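Local coordinates for CDP-glucose-4,6-dehydratase (Yersinia pseudotuberculosis, PDB 1RKX), which catalyses the NAD-dependent dehydration of CDP-D-glucose to CDP-4-keto-6-deoxy-D-glucose, as a short-chain dehydrogenase/reductase family enzyme, at residues 11-16 with 77-82; 45-50 with 200-205; 84-89 with 109-114. One frame throughout, in Å; residues are numbered along the deposited sequence.

Overall arrangement
Contacts 1 and 3, with centres 12 Å apart, share the parallel sheet of a Rossmann-type nucleotide-binding fold: strands 11-15 and 83-86 are neighbours, joined by the backbone bond from Phe85 N to Phe13 O (2.9 Å) and by a probable hydrogen bond between Thr15 OG1 and His86 ND1 (2.7 Å). Both touch NAD, contact 1 through Gly16 and contact 3 through Met87, Ala88 and Ala89. Contact 2 stands apart, its centre 25 Å from that of contact 1 and 21 Å from that of contact 3; there a loop and the start of helix 49-52 meet the loop after strand 196-197, and the side chain of Ala203 is about 6 Å from the cofactor.

Contact 1 of 3, residues 11-16 with 77-82; sequences RVFVTG and REFQPE. With NAD (nicotinamide-adenine-dinucleotide), chain G.
Phe79 O, the last carbonyl of helix 69-79, is gripped side-on by the guanidinium of Arg11, which brings both NE (2.9 Å) and NH2 to the same oxygen. The helix leads back to the Rossmann sheet here, and Arg11 opens strand 11-15. The oxygen lies in the guanidinium plane; NE approaches almost head-on to the carbonyl, at a C=O...N angle of 176°, while NH2 uses a lone pair in the carbonyl plane. A bend at chi3 (73°) turns the Arg11 head back to this helix end, where Gln80 leaves the helix with positive phi. The same group lies over one face of the Phe79 ring, an off-centre cation-pi contact with Arg11 CZ 4.4 Å from the Phe79 ring centroid and the two planes 36° apart. Two bonds and a ring face thus fix its rotation, and the partial negative charge of a helix C-terminus probably suits the cation.

Beyond the turn Glu82 holds Arg11 twice: Glu82 N donates to Arg11 O (2.9 Å), and the side chain takes a bond from Arg11 N on Glu82 OE2 (3.2 Å), met on the anti side and out of the carboxylate plane. The other carboxylate oxygen, OE1, is bonded to Tyr250 OH. Deeper in, Phe79 puts CD2 near the edge of the Phe13 ring. Phe13 also reaches Ser75 and Ile76 of the helix. Just past the strand, Gly16 O comes within 3.2 Å of NAD O3B. Next to the turn, Phe13 CB rests on Pro81 CB at 3.6 Å.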
loop_
_atom_site.group_PDB
_atom_site.type_symbol
_atom_site.label_atom_id
_atom_site.label_comp_id
_atom_site.label_asym_id
_atom_site.label_seq_id
_atom_site.Cartn_x
_atom_site.Cartn_y
_atom_site.Cartn_z
ATOM N N ARG C 11 38.783 -9.798 11.115
ATOM C CA ARG C 11 39.019 -8.452 11.617
ATOM C C ARG C 11 37.665 -7.744 11.635
ATOM O O ARG C 11 37.114 -7.409 10.589
ATOM C CB ARG C 11 40.010 -7.711 10.712
ATOM C CG ARG C 11 41.358 -8.412 10.580
ATOM C CD ARG C 11 42.321 -7.626 9.706
ATOM N NE ARG C 11 42.834 -6.432 10.372
ATOM C CZ ARG C 11 43.679 -6.447 11.400
ATOM N NH1 ARG C 11 44.115 -7.600 11.892
ATOM N NH2 ARG C 11 44.097 -5.306 11.936
ATOM N N VAL C 12 37.141 -7.524 12.836
ATOM C CA VAL C 12 35.831 -6.900 13.009
ATOM C C VAL C 12 35.915 -5.546 13.709
ATOM O O VAL C 12 36.515 -5.417 14.782
ATOM C CB VAL C 12 34.896 -7.837 13.818
ATOM C CG1 VAL C 12 33.468 -7.296 13.819
ATOM C CG2 VAL C 12 34.937 -9.239 13.229
ATOM N N PHE C 13 35.301 -4.542 13.089
ATOM C CA PHE C 13 35.284 -3.182 13.612
ATOM C C PHE C 13 33.883 -2.932 14.166
ATOM O O PHE C 13 32.896 -3.106 13.458
ATOM C CB PHE C 13 35.585 -2.195 12.480
ATOM C CG PHE C 13 35.797 -0.776 12.942
ATOM C CD1 PHE C 13 37.033 -0.367 13.432
ATOM C CD2 PHE C 13 34.768 0.158 12.858
ATOM C CE1 PHE C 13 37.246 0.959 13.832
ATOM C CE2 PHE C 13 34.966 1.485 13.255
ATOM C CZ PHE C 13 36.207 1.886 13.742
ATOM N N VAL C 14 33.800 -2.521 15.426
ATOM C CA VAL C 14 32.511 -2.282 16.061
ATOM C C VAL C 14 32.364 -0.881 16.655
ATOM O O VAL C 14 33.070 -0.537 17.599
ATOM C CB VAL C 14 32.270 -3.293 17.212
ATOM C CG1 VAL C 14 30.909 -3.030 17.863
ATOM C CG2 VAL C 14 32.361 -4.724 16.690
ATOM N N THR C 15 31.458 -0.069 16.113
ATOM C CA THR C 15 31.250 1.249 16.701
ATOM C C THR C 15 30.250 1.013 17.820
ATOM O O THR C 15 29.380 0.141 17.701
ATOM C CB THR C 15 30.660 2.284 15.701
ATOM O OG1 THR C 15 29.337 1.887 15.303
ATOM C CG2 THR C 15 31.552 2.413 14.476
ATOM N N GLY C 16 30.372 1.768 18.905
ATOM C CA GLY C 16 29.455 1.604 20.017
ATOM C C GLY C 16 29.777 0.409 20.901
ATOM O O GLY C 16 28.896 -0.114 21.588
ATOM N N ARG C 77 40.750 2.877 8.526
ATOM C CA ARG C 77 41.844 2.621 7.586
ATOM C C ARG C 77 43.016 1.932 8.274
ATOM O O ARG C 77 43.656 1.053 7.703
ATOM C CB ARG C 77 42.338 3.929 6.971
ATOM C CG ARG C 77 43.588 3.768 6.113
ATOM C CD ARG C 77 44.120 5.123 5.702
ATOM N NE ARG C 77 43.172 5.831 4.853
ATOM C CZ ARG C 77 43.117 7.153 4.734
ATOM N NH1 ARG C 77 43.957 7.918 5.417
ATOM N NH2 ARG C 77 42.224 7.708 3.929
ATOM N N GLU C 78 43.302 2.359 9.496
ATOM C CA GLU C 78 44.385 1.785 10.284
ATOM C C GLU C 78 44.125 0.308 10.567
ATOM O O GLU C 78 45.041 -0.512 10.532
ATOM C CB GLU C 78 44.516 2.555 11.606
ATOM C CG GLU C 78 45.590 2.055 12.573
ATOM C CD GLU C 78 45.223 0.749 13.265
ATOM O OE1 GLU C 78 44.114 0.657 13.837
ATOM O OE2 GLU C 78 46.052 -0.184 13.247
ATOM N N PHE C 79 42.866 -0.026 10.826
ATOM C CA PHE C 79 42.476 -1.391 11.156
ATOM C C PHE C 79 42.227 -2.348 9.984
ATOM O O PHE C 79 42.462 -3.551 10.115
ATOM C CB PHE C 79 41.237 -1.350 12.057
ATOM C CG PHE C 79 40.836 -2.691 12.604
ATOM C CD1 PHE C 79 41.691 -3.396 13.444
ATOM C CD2 PHE C 79 39.603 -3.249 12.280
ATOM C CE1 PHE C 79 41.323 -4.640 13.958
ATOM C CE2 PHE C 79 39.225 -4.495 12.788
ATOM C CZ PHE C 79 40.087 -5.190 13.630
ATOM N N GLN C 80 41.751 -1.832 8.854
ATOM C CA GLN C 80 41.468 -2.667 7.683
ATOM C C GLN C 80 40.493 -3.802 8.023
ATOM O O GLN C 80 40.800 -4.980 7.833
ATOM C CB GLN C 80 42.766 -3.267 7.132
ATOM C CG GLN C 80 43.795 -2.237 6.677
ATOM C CD GLN C 80 43.399 -1.537 5.395
ATOM O OE1 GLN C 80 43.205 -2.176 4.362
ATOM N NE2 GLN C 80 43.279 -0.213 5.454
ATOM N N PRO C 81 39.299 -3.463 8.526
ATOM C CA PRO C 81 38.322 -4.501 8.875
ATOM C C PRO C 81 37.696 -5.177 7.657
ATOM O O PRO C 81 37.622 -4.588 6.581
ATOM C CB PRO C 81 37.285 -3.724 9.681
ATOM C CG PRO C 81 37.250 -2.416 8.944
ATOM C CD PRO C 81 38.740 -2.120 8.759
ATOM N N GLU C 82 37.249 -6.417 7.838
ATOM C CA GLU C 82 36.592 -7.166 6.769
ATOM C C GLU C 82 35.101 -7.138 7.083
ATOM O O GLU C 82 34.261 -7.324 6.205
ATOM C CB GLU C 82 37.026 -8.628 6.766
ATOM C CG GLU C 82 38.507 -8.888 6.790
ATOM C CD GLU C 82 38.784 -10.357 7.039
ATOM O OE1 GLU C 82 38.431 -11.177 6.160
ATOM O OE2 GLU C 82 39.332 -10.685 8.118
HETATM P PA NAD G . 24.030 2.322 24.683
HETATM O O1A NAD G . 23.769 3.729 25.055
HETATM O O2A NAD G . 24.359 1.379 25.786
HETATM O O5B NAD G . 25.211 2.235 23.595
HETATM C C5B NAD G . 25.379 3.324 22.656
HETATM C C4B NAD G . 26.813 3.372 22.125
HETATM O O4B NAD G . 26.780 4.517 21.243
HETATM C C3B NAD G . 27.835 3.701 23.203
HETATM O O3B NAD G . 28.911 2.751 23.069
HETATM C C2B NAD G . 28.214 5.134 22.876
HETATM O O2B NAD G . 29.548 5.497 23.331
HETATM C C1B NAD G . 28.014 5.168 21.383
HETATM N N9A NAD G . 27.893 6.523 20.867
HETATM C C8A NAD G . 26.848 7.394 21.027
HETATM N N7A NAD G . 27.045 8.572 20.440
HETATM C C5A NAD G . 28.296 8.452 19.867
HETATM C C6A NAD G . 29.071 9.357 19.110
HETATM N N6A NAD G . 28.730 10.585 18.775
HETATM N N1A NAD G . 30.299 8.930 18.676
HETATM C C2A NAD G . 30.686 7.656 19.010
HETATM N N3A NAD G . 30.055 6.733 19.703
HETATM C C4A NAD G . 28.841 7.194 20.115
HETATM O O3 NAD G . 22.807 1.800 23.868
HETATM P PN NAD G . 22.494 0.329 23.222
HETATM O O1N NAD G . 21.298 -0.132 23.934
HETATM O O2N NAD G . 23.681 -0.537 23.437
HETATM O O5D NAD G . 22.140 0.676 21.719
HETATM C C5D NAD G . 22.992 0.130 20.707
HETATM C C4D NAD G . 22.461 0.491 19.333
HETATM O O4D NAD G . 21.179 -0.213 19.231
HETATM C C3D NAD G . 22.119 1.951 19.034
HETATM O O3D NAD G . 22.295 2.172 17.620
HETATM C C2D NAD G . 20.649 2.022 19.424
HETATM O O2D NAD G . 20.013 3.141 18.785
HETATM C C1D NAD G . 20.153 0.697 18.908
HETATM N N1N NAD G . 18.894 0.301 19.528
HETATM C C2N NAD G . 18.817 -0.203 20.839
HETATM C C3N NAD G . 17.519 -0.681 21.408
HETATM C C7N NAD G . 17.535 -1.246 22.769
HETATM O O7N NAD G . 16.453 -1.659 23.214
HETATM N N7N NAD G . 18.648 -1.333 23.526
HETATM C C4N NAD G . 16.255 -0.473 20.603
HETATM C C5N NAD G . 16.512 0.100 19.246
HETATM C C6N NAD G . 17.691 0.438 18.768
#

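Contact 2 of 3, residues 45-50 with 200-205; sequences TVPSLF and GDWALD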
loop_
_atom_site.group_PDB
_atom_site.type_symbol
_atom_site.label_atom_id
_atom_site.label_comp_id
_atom_site.label_asym_id
_atom_site.label_seq_id
_atom_site.Cartn_x
_atom_site.Cartn_y
_atom_site.Cartn_z
ATOM N N THR C 45 27.380 5.028 30.915
ATOM C CA THR C 45 26.941 5.005 32.316
ATOM C C THR C 45 27.959 4.395 33.278
ATOM O O THR C 45 28.918 3.757 32.865
ATOM C CB THR C 45 25.636 4.176 32.498
ATOM O OG1 THR C 45 25.894 2.804 32.166
ATOM C CG2 THR C 45 24.519 4.704 31.609
ATOM N N VAL C 46 27.732 4.611 34.570
ATOM C CA VAL C 46 28.572 4.038 35.618
ATOM C C VAL C 46 27.616 3.533 36.692
ATOM O O VAL C 46 26.900 4.319 37.311
ATOM C CB VAL C 46 29.528 5.073 36.249
ATOM C CG1 VAL C 46 30.267 4.438 37.426
ATOM C CG2 VAL C 46 30.525 5.562 35.210
ATOM N N PRO C 47 27.592 2.213 36.927
ATOM C CA PRO C 47 28.410 1.201 36.253
ATOM C C PRO C 47 28.047 0.995 34.788
ATOM O O PRO C 47 27.056 1.537 34.296
ATOM C CB PRO C 47 28.164 -0.047 37.092
ATOM C CG PRO C 47 26.748 0.130 37.522
ATOM C CD PRO C 47 26.686 1.587 37.907
ATOM N N SER C 48 28.865 0.204 34.100
ATOM C CA SER C 48 28.655 -0.095 32.693
ATOM C C SER C 48 29.121 -1.516 32.406
ATOM O O SER C 48 29.999 -2.039 33.089
ATOM C CB SER C 48 29.457 0.872 31.817
ATOM O OG SER C 48 30.850 0.639 31.953
ATOM N N LEU C 49 28.521 -2.149 31.406
ATOM C CA LEU C 49 28.936 -3.496 31.031
ATOM C C LEU C 49 30.398 -3.415 30.608
ATOM O O LEU C 49 31.204 -4.294 30.922
ATOM C CB LEU C 49 28.100 -4.004 29.858
ATOM C CG LEU C 49 28.492 -5.366 29.275
ATOM C CD1 LEU C 49 28.206 -6.474 30.292
ATOM C CD2 LEU C 49 27.709 -5.610 27.995
ATOM N N PHE C 50 30.731 -2.341 29.899
ATOM C CA PHE C 50 32.089 -2.134 29.400
ATOM C C PHE C 50 33.139 -2.366 30.484
ATOM O O PHE C 50 34.082 -3.122 30.285
ATOM C CB PHE C 50 32.239 -0.712 28.843
ATOM C CG PHE C 50 33.550 -0.469 28.144
ATOM C CD1 PHE C 50 33.842 -1.119 26.945
ATOM C CD2 PHE C 50 34.492 0.410 28.681
ATOM C CE1 PHE C 50 35.059 -0.897 26.283
ATOM C CE2 PHE C 50 35.707 0.641 28.031
ATOM C CZ PHE C 50 35.992 -0.013 26.830
ATOM N N GLY C 200 23.667 -6.164 32.712
ATOM C CA GLY C 200 24.614 -5.166 32.246
ATOM C C GLY C 200 24.087 -3.900 31.592
ATOM O O GLY C 200 24.880 -3.109 31.081
ATOM N N ASP C 201 22.775 -3.696 31.569
ATOM C CA ASP C 201 22.260 -2.464 30.988
ATOM C C ASP C 201 21.884 -1.544 32.130
ATOM O O ASP C 201 20.952 -1.816 32.881
ATOM C CB ASP C 201 21.045 -2.717 30.097
ATOM C CG ASP C 201 20.519 -1.435 29.464
ATOM O OD1 ASP C 201 21.302 -0.465 29.339
ATOM O OD2 ASP C 201 19.335 -1.404 29.081
ATOM N N TRP C 202 22.630 -0.458 32.271
ATOM C CA TRP C 202 22.378 0.484 33.342
ATOM C C TRP C 202 21.754 1.785 32.865
ATOM O O TRP C 202 21.855 2.820 33.524
ATOM C CB TRP C 202 23.678 0.741 34.106
ATOM C CG TRP C 202 23.927 -0.298 35.175
ATOM C CD1 TRP C 202 23.302 -0.386 36.391
ATOM C CD2 TRP C 202 24.836 -1.407 35.110
ATOM N NE1 TRP C 202 23.768 -1.480 37.086
ATOM C CE2 TRP C 202 24.708 -2.123 36.323
ATOM C CE3 TRP C 202 25.745 -1.864 34.148
ATOM C CZ2 TRP C 202 25.460 -3.274 36.597
ATOM C CZ3 TRP C 202 26.493 -3.010 34.422
ATOM C CH2 TRP C 202 26.344 -3.700 35.637
ATOM N N ALA C 203 21.097 1.726 31.712
ATOM C CA ALA C 203 20.428 2.902 31.178
ATOM C C ALA C 203 19.383 3.315 32.207
ATOM O O ALA C 203 18.845 2.475 32.934
ATOM C CB ALA C 203 19.756 2.567 29.858
ATOM N N LEU C 204 19.097 4.608 32.273
ATOM C CA LEU C 204 18.120 5.115 33.221
ATOM C C LEU C 204 16.697 5.005 32.690
ATOM O O LEU C 204 16.469 4.986 31.484
ATOM C CB LEU C 204 18.424 6.577 33.554
ATOM C CG LEU C 204 19.766 6.855 34.232
ATOM C CD1 LEU C 204 19.959 8.357 34.379
ATOM C CD2 LEU C 204 19.807 6.169 35.594
ATOM N N ASP C 205 15.745 4.931 33.612
ATOM C CA ASP C 205 14.333 4.845 33.273
ATOM C C ASP C 205 13.974 3.754 32.268
ATOM O O ASP C 205 13.326 4.011 31.251
ATOM C CB ASP C 205 13.848 6.204 32.772
ATOM C CG ASP C 205 14.037 7.305 33.802
ATOM O OD1 ASP C 205 13.475 7.183 34.912
ATOM O OD2 ASP C 205 14.748 8.289 33.506
HETATM O O HOH W 1 24.445 0.874 30.605
HETATM O O HOH W 2 26.174 -1.129 29.880
#
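Pro47 stands over the indole of Trp202, the two side chains crossing at about a right angle. Its CG sits 3.3 Å from the centroid of the Trp202 five-membered ring and 12° off the ring normal, a CH-pi contact close to the middle of the face. The peptide bond before Pro47 is cis. At the rim of the indole, Leu49 N lies near the ring plane beside CZ3, where helix 49-52 begins; Ser48 is its N-cap, its OG bonded to Glu51 N. Trp336 of helix 322-338 also meets Trp202 edge-to-face and touches Pro47.

Thr45 crosses Trp202 nearly perpendicularly, with OG1 3.6 Å from Trp202 CB. Its chi1 of 64° sets OG1 between the backbone N and the carbonyl carbon, from where it donates to Pro47 O (2.7 Å) and accepts from a water. That water in turn accepts from Trp202 N (2.8 Å). A second water accepts from Leu49 N and donates to Gly200 O, 2.7 Å from the water oxygen. An Asx turn, Ala203 N to Asp201 OD1, shapes the chain around Trp202, and Asp201 OD2 pairs with Arg206.

The start of helix 49-52 is thus joined to the loop leading into helix 207-216 directly by ring and aliphatic surfaces, while the polar link passes through two waters, each joining one backbone N-H to an oxygen of the other segment.

Contact 3 of 3, residues 84-89 with 109-114; sequences VFHMAA and MGTVYL. With NAD (nicotinamide-adenine-dinucleotide), chain G.
An imidazole sits between strand and helix in this otherwise largely apolar contact: His86, buried at the end of strand 83-86, points its NE2 at Thr111 OG1. The bond from His86 NE2 to Thr111 OG1 is weak, 3.3 Å long and bent to 133° at the hydrogen, and the hydroxyl lies at the ring edge, near its plane. The stronger partners are elsewhere, Asn107 O for Thr111 OG1 and Thr15 OG1 for His86 ND1. The ND1 bond to Thr15, with only weak help at NE2, should limit the ring's rotation. CG of His86 is anti to the backbone N (chi1 177°), which carries the ring over to the helix, where NE2 also passes 3.8 Å from Thr111 CA.

Leu114 packs alongside, sliding past His86 in the opposite direction. Its CD2 rests 3.6 Å from His86 CB and also touches CG, while Leu114 CD1 approaches ND1 and, nearer the start of the strand, Val84 CG1 (4.2 Å). Gly110, one turn before Leu114, leaves backbone rather than side chain facing NE2.

After the strand the chain turns along the cofactor, as expected at the carboxyl ends of Rossmann strands. Met87 O accepts from NAD O3D (3.0 Å), and Ala89 N donates to NAD O4B (3.3 Å), one to each ribose, while Ala88 CB lies 3.5 Å from NAD N3A of the adenine.

The axes of strand 84-86 and helix segment 109-114 run nearly antiparallel, at 169° and 10.8 Å apart: helix 100-121 is the return leg of the beta-alpha-beta crossover from strand 83-86 to its parallel neighbour 126-130. Strand 11-15 flanks 83-86 on the other side; helix 100-121 packs against helix 156-175, and its residues Met109, Val112 and Tyr113 meet the second subunit.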
loop_
_atom_site.group_PDB
_atom_site.type_symbol
_atom_site.label_atom_id
_atom_site.label_comp_id
_atom_site.label_asym_id
_atom_site.label_seq_id
_atom_site.Cartn_x
_atom_site.Cartn_y
_atom_site.Cartn_z
ATOM N N VAL C 84 32.107 -4.988 9.558
ATOM C CA VAL C 84 31.801 -3.831 10.379
ATOM C C VAL C 84 30.388 -3.882 10.954
ATOM O O VAL C 84 29.431 -4.175 10.241
ATOM C CB VAL C 84 31.918 -2.520 9.572
ATOM C CG1 VAL C 84 31.505 -1.339 10.451
ATOM C CG2 VAL C 84 33.342 -2.340 9.058
ATOM N N PHE C 85 30.274 -3.605 12.247
ATOM C CA PHE C 85 28.982 -3.541 12.925
ATOM C C PHE C 85 28.870 -2.112 13.442
ATOM O O PHE C 85 29.657 -1.691 14.299
ATOM C CB PHE C 85 28.915 -4.501 14.115
ATOM C CG PHE C 85 28.806 -5.949 13.731
ATOM C CD1 PHE C 85 29.945 -6.747 13.645
ATOM C CD2 PHE C 85 27.562 -6.524 13.475
ATOM C CE1 PHE C 85 29.846 -8.105 13.315
ATOM C CE2 PHE C 85 27.447 -7.880 13.143
ATOM C CZ PHE C 85 28.594 -8.673 13.063
ATOM N N HIS C 86 27.908 -1.358 12.916
ATOM C CA HIS C 86 27.721 0.022 13.344
ATOM C C HIS C 86 26.609 0.100 14.379
ATOM O O HIS C 86 25.427 0.036 14.036
ATOM C CB HIS C 86 27.398 0.905 12.130
ATOM C CG HIS C 86 27.118 2.340 12.472
ATOM N ND1 HIS C 86 27.927 3.081 13.308
ATOM C CD2 HIS C 86 26.123 3.171 12.078
ATOM C CE1 HIS C 86 27.440 4.305 13.418
ATOM N NE2 HIS C 86 26.346 4.386 12.680
ATOM N N MET C 87 26.990 0.229 15.648
ATOM C CA MET C 87 26.012 0.316 16.718
ATOM C C MET C 87 26.030 1.631 17.482
ATOM O O MET C 87 25.175 1.860 18.334
ATOM C CB MET C 87 26.186 -0.847 17.696
ATOM C CG MET C 87 25.738 -2.175 17.115
ATOM S SD MET C 87 25.369 -3.412 18.368
ATOM C CE MET C 87 26.973 -4.050 18.648
ATOM N N ALA C 88 26.997 2.492 17.184
ATOM C CA ALA C 88 27.087 3.776 17.866
ATOM C C ALA C 88 25.942 4.688 17.430
ATOM O O ALA C 88 25.661 4.832 16.237
ATOM C CB ALA C 88 28.430 4.444 17.571
ATOM N N ALA C 89 25.285 5.300 18.408
ATOM C CA ALA C 89 24.179 6.200 18.133
ATOM C C ALA C 89 23.670 6.826 19.424
ATOM O O ALA C 89 23.986 6.350 20.511
ATOM C CB ALA C 89 23.038 5.427 17.454
ATOM N N MET C 109 24.478 11.730 10.256
ATOM C CA MET C 109 25.815 11.994 9.733
ATOM C C MET C 109 26.837 10.953 10.192
ATOM O O MET C 109 27.760 10.618 9.442
ATOM C CB MET C 109 26.285 13.405 10.097
ATOM C CG MET C 109 25.469 14.518 9.418
ATOM S SD MET C 109 25.232 14.311 7.617
ATOM C CE MET C 109 26.918 14.378 7.031
ATOM N N GLY C 110 26.665 10.440 11.408
ATOM C CA GLY C 110 27.572 9.421 11.915
ATOM C C GLY C 110 27.553 8.224 10.982
ATOM O O GLY C 110 28.597 7.659 10.648
ATOM N N THR C 111 26.356 7.839 10.554
ATOM C CA THR C 111 26.189 6.717 9.640
ATOM C C THR C 111 26.798 7.080 8.283
ATOM O O THR C 111 27.467 6.258 7.654
ATOM C CB THR C 111 24.693 6.359 9.485
ATOM O OG1 THR C 111 24.174 5.961 10.762
ATOM C CG2 THR C 111 24.507 5.225 8.490
ATOM N N VAL C 112 26.574 8.313 7.834
ATOM C CA VAL C 112 27.146 8.761 6.567
ATOM C C VAL C 112 28.676 8.680 6.613
ATOM O O VAL C 112 29.304 8.153 5.687
ATOM C CB VAL C 112 26.727 10.220 6.240
ATOM C CG1 VAL C 112 27.560 10.758 5.075
ATOM C CG2 VAL C 112 25.238 10.260 5.885
ATOM N N TYR C 113 29.275 9.188 7.689
ATOM C CA TYR C 113 30.734 9.160 7.838
ATOM C C TYR C 113 31.288 7.730 7.868
ATOM O O TYR C 113 32.358 7.455 7.317
ATOM C CB TYR C 113 31.152 9.893 9.115
ATOM C CG TYR C 113 30.834 11.380 9.124
ATOM C CD1 TYR C 113 30.608 12.048 10.326
ATOM C CD2 TYR C 113 30.750 12.117 7.935
ATOM C CE1 TYR C 113 30.300 13.405 10.354
ATOM C CE2 TYR C 113 30.446 13.484 7.953
ATOM C CZ TYR C 113 30.220 14.113 9.167
ATOM O OH TYR C 113 29.906 15.451 9.214
ATOM N N LEU C 114 30.566 6.823 8.516
ATOM C CA LEU C 114 30.999 5.430 8.593
ATOM C C LEU C 114 31.006 4.791 7.206
ATOM O O LEU C 114 31.994 4.161 6.802
ATOM C CB LEU C 114 30.071 4.628 9.509
ATOM C CG LEU C 114 30.460 3.146 9.575
ATOM C CD1 LEU C 114 31.131 2.862 10.905
ATOM C CD2 LEU C 114 29.234 2.272 9.387
HETATM P PA NAD G . 24.030 2.322 24.683
HETATM O O1A NAD G . 23.769 3.729 25.055
HETATM O O2A NAD G . 24.359 1.379 25.786
HETATM O O5B NAD G . 25.211 2.235 23.595
HETATM C C5B NAD G . 25.379 3.324 22.656
HETATM C C4B NAD G . 26.813 3.372 22.125
HETATM O O4B NAD G . 26.780 4.517 21.243
HETATM C C3B NAD G . 27.835 3.701 23.203
HETATM O O3B NAD G . 28.911 2.751 23.069
HETATM C C2B NAD G . 28.214 5.134 22.876
HETATM O O2B NAD G . 29.548 5.497 23.331
HETATM C C1B NAD G . 28.014 5.168 21.383
HETATM N N9A NAD G . 27.893 6.523 20.867
HETATM C C8A NAD G . 26.848 7.394 21.027
HETATM N N7A NAD G . 27.045 8.572 20.440
HETATM C C5A NAD G . 28.296 8.452 19.867
HETATM C C6A NAD G . 29.071 9.357 19.110
HETATM N N6A NAD G . 28.730 10.585 18.775
HETATM N N1A NAD G . 30.299 8.930 18.676
HETATM C C2A NAD G . 30.686 7.656 19.010
HETATM N N3A NAD G . 30.055 6.733 19.703
HETATM C C4A NAD G . 28.841 7.194 20.115
HETATM O O3 NAD G . 22.807 1.800 23.868
HETATM P PN NAD G . 22.494 0.329 23.222
HETATM O O1N NAD G . 21.298 -0.132 23.934
HETATM O O2N NAD G . 23.681 -0.537 23.437
HETATM O O5D NAD G . 22.140 0.676 21.719
HETATM C C5D NAD G . 22.992 0.130 20.707
HETATM C C4D NAD G . 22.461 0.491 19.333
HETATM O O4D NAD G . 21.179 -0.213 19.231
HETATM C C3D NAD G . 22.119 1.951 19.034
HETATM O O3D NAD G . 22.295 2.172 17.620
HETATM C C2D NAD G . 20.649 2.022 19.424
HETATM O O2D NAD G . 20.013 3.141 18.785
HETATM C C1D NAD G . 20.153 0.697 18.908
HETATM N N1N NAD G . 18.894 0.301 19.528
HETATM C C2N NAD G . 18.817 -0.203 20.839
HETATM C C3N NAD G . 17.519 -0.681 21.408
HETATM C C7N NAD G . 17.535 -1.246 22.769
HETATM O O7N NAD G . 16.453 -1.659 23.214
HETATM N N7N NAD G . 18.648 -1.333 23.526
HETATM C C4N NAD G . 16.255 -0.473 20.603
HETATM C C5N NAD G . 16.512 0.100 19.246
HETATM C C6N NAD G . 17.691 0.438 18.768
#